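Trehalose-6-phosphate phosphatase (Candida albicans, PDB 5DXI) is a phosphatase of the HAD superfamily whose phosphatase domain holds a magnesium ion and a beryllium trifluoride ion in its active site. Local coordinates at residues 91-96 / 102-107. Numbering follows the deposited sequence.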
loop_
_atom_site.group_PDB
_atom_site.type_symbol
_atom_site.label_atom_id
_atom_site.label_comp_id
_atom_site.label_asym_id
_atom_site.label_seq_id
_atom_site.Cartn_x
_atom_site.Cartn_y
_atom_site.Cartn_z
ATOM N N GLY A 91 -7.310 0.320 -3.230
ATOM C CA GLY A 91 -8.375 1.090 -2.600
ATOM C C GLY A 91 -9.801 0.798 -3.058
ATOM O O GLY A 91 -10.742 1.451 -2.603
ATOM N N CYS A 92 -9.979 -0.183 -3.941
ATOM C CA CYS A 92 -11.322 -0.485 -4.429
ATOM C C CYS A 92 -12.143 -1.309 -3.445
ATOM O O CYS A 92 -13.377 -1.200 -3.419
ATOM C CB CYS A 92 -11.252 -1.204 -5.777
ATOM S SG CYS A 92 -10.584 -0.140 -7.092
ATOM N N PHE A 93 -11.472 -2.110 -2.618
ATOM C CA PHE A 93 -12.177 -3.023 -1.706
ATOM C C PHE A 93 -11.598 -2.971 -0.306
ATOM O O PHE A 93 -10.405 -2.764 -0.152
ATOM C CB PHE A 93 -12.115 -4.478 -2.209
ATOM C CG PHE A 93 -12.729 -4.687 -3.563
ATOM C CD1 PHE A 93 -11.984 -4.499 -4.714
ATOM C CD2 PHE A 93 -14.055 -5.067 -3.684
ATOM C CE1 PHE A 93 -12.556 -4.683 -5.959
ATOM C CE2 PHE A 93 -14.633 -5.253 -4.926
ATOM C CZ PHE A 93 -13.887 -5.070 -6.063
ATOM N N MET A 94 -12.445 -3.164 0.704
ATOM C CA MET A 94 -12.013 -3.244 2.105
ATOM C C MET A 94 -12.676 -4.416 2.803
ATOM O O MET A 94 -13.845 -4.699 2.549
ATOM C CB MET A 94 -12.370 -1.975 2.884
ATOM C CG MET A 94 -11.531 -0.789 2.614
ATOM S SD MET A 94 -12.042 0.602 3.659
ATOM C CE MET A 94 -11.319 0.192 5.239
ATOM N N LYS A 95 -11.965 -5.070 3.713
ATOM C CA LYS A 95 -12.626 -6.069 4.541
ATOM C C LYS A 95 -12.121 -6.001 5.981
ATOM O O LYS A 95 -10.950 -6.284 6.265
ATOM C CB LYS A 95 -12.452 -7.486 3.965
ATOM C CG LYS A 95 -13.323 -8.517 4.715
ATOM C CD LYS A 95 -13.242 -9.926 4.144
ATOM C CE LYS A 95 -11.941 -10.597 4.527
ATOM N NZ LYS A 95 -12.053 -12.087 4.536
ATOM N N ASP A 96 -13.017 -5.607 6.880
ATOM C CA ASP A 96 -12.721 -5.528 8.306
ATOM C C ASP A 96 -12.302 -6.875 8.875
ATOM O O ASP A 96 -12.680 -7.933 8.353
ATOM C CB ASP A 96 -13.929 -5.004 9.079
ATOM C CG ASP A 96 -14.017 -3.492 9.062
ATOM O OD1 ASP A 96 -13.109 -2.856 9.635
ATOM O OD2 ASP A 96 -14.996 -2.941 8.504
ATOM N N TRP A 102 -16.482 -8.243 1.876
ATOM C CA TRP A 102 -15.792 -7.045 1.469
ATOM C C TRP A 102 -16.791 -5.932 1.213
ATOM O O TRP A 102 -17.945 -6.192 0.895
ATOM C CB TRP A 102 -15.027 -7.304 0.185
ATOM C CG TRP A 102 -13.962 -8.341 0.302
ATOM C CD1 TRP A 102 -14.135 -9.703 0.350
ATOM C CD2 TRP A 102 -12.552 -8.110 0.350
ATOM N NE1 TRP A 102 -12.915 -10.333 0.437
ATOM C CE2 TRP A 102 -11.925 -9.380 0.432
ATOM C CE3 TRP A 102 -11.753 -6.955 0.322
ATOM C CZ2 TRP A 102 -10.540 -9.526 0.501
ATOM C CZ3 TRP A 102 -10.360 -7.106 0.380
ATOM C CH2 TRP A 102 -9.774 -8.381 0.466
ATOM N N VAL A 103 -16.332 -4.699 1.344
ATOM C CA VAL A 103 -17.047 -3.542 0.821
ATOM C C VAL A 103 -16.410 -3.133 -0.510
ATOM O O VAL A 103 -15.190 -2.971 -0.590
ATOM C CB VAL A 103 -17.000 -2.352 1.802
ATOM C CG1 VAL A 103 -17.672 -1.125 1.193
ATOM C CG2 VAL A 103 -17.652 -2.714 3.127
ATOM N N ASN A 104 -17.218 -2.990 -1.557
ATOM C CA ASN A 104 -16.717 -2.462 -2.826
ATOM C C ASN A 104 -16.865 -0.955 -2.875
ATOM O O ASN A 104 -17.939 -0.458 -3.202
ATOM C CB ASN A 104 -17.453 -3.084 -4.027
ATOM C CG ASN A 104 -16.886 -2.615 -5.368
ATOM O OD1 ASN A 104 -15.989 -1.780 -5.412
ATOM N ND2 ASN A 104 -17.389 -3.179 -6.461
ATOM N N LEU A 105 -15.779 -0.228 -2.617
ATOM C CA LEU A 105 -15.856 1.234 -2.589
ATOM C C LEU A 105 -16.056 1.819 -3.984
ATOM O O LEU A 105 -16.379 2.999 -4.127
ATOM C CB LEU A 105 -14.606 1.840 -1.930
ATOM C CG LEU A 105 -14.343 1.669 -0.421
ATOM C CD1 LEU A 105 -14.113 0.238 0.024
ATOM C CD2 LEU A 105 -13.160 2.542 -0.010
ATOM N N ALA A 106 -15.878 0.999 -5.016
ATOM C CA ALA A 106 -16.055 1.480 -6.386
ATOM C C ALA A 106 -17.363 0.973 -7.006
ATOM O O ALA A 106 -17.591 1.132 -8.201
ATOM C CB ALA A 106 -14.873 1.069 -7.247
ATOM N N ALA A 107 -18.215 0.363 -6.190
ATOM C CA ALA A 107 -19.421 -0.305 -6.681
ATOM C C ALA A 107 -20.330 0.622 -7.500
ATOM O O ALA A 107 -21.079 0.166 -8.359
ATOM C CB ALA A 107 -20.195 -0.902 -5.514
#
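Met94 and Val103 form the hydrogen-bonded pair of an antiparallel beta hairpin, Met94 N giving to Val103 O at 3.0 Å and Val103 N to Met94 O at 2.8 Å. The hairpin closes one end of the mixed sheet of this HAD-type core: strand 103-104 is outermost, and strand 93-95 joins it to strand 85-88, where Cys92 and Phe93 both face Ala88 in a classic beta bulge. Just past the strands, Leu105 N gives one more hydrogen bond, to Cys92 O, 2.7 Å away but bent to 138° at the hydrogen.

On one face of the sheet, Lys95, Trp102, Phe93 and Asn104 follow in a row. Lys95 lies over the indole: its CB sits above the plane near the rim, and its CD stands 3.9 Å from the centroid of the five-membered ring of Trp102, a CH-pi contact. The lysine runs extended and then bends at chi3; its NZ forms a salt bridge with Glu76, whose other carboxylate oxygen accepts from Trp102 NE1, so one acid fixes both side chains. Phe93 touches Trp102 CE3 through its CB at 3.6 Å, while its ring meets the Asn104 amide, the two planes 28° apart.

Across the sheet, Met94 CG packs on Leu105 CD1, and both residues lean on Ile194 of helix 191-199. With its CG anti to the backbone N (chi1 -176°), Asn104 has its OD1 over the Phe93 ring face and closes an Asx turn, accepting from Ala106 N at 2.8 Å, the donor standing above the carbonyl plane.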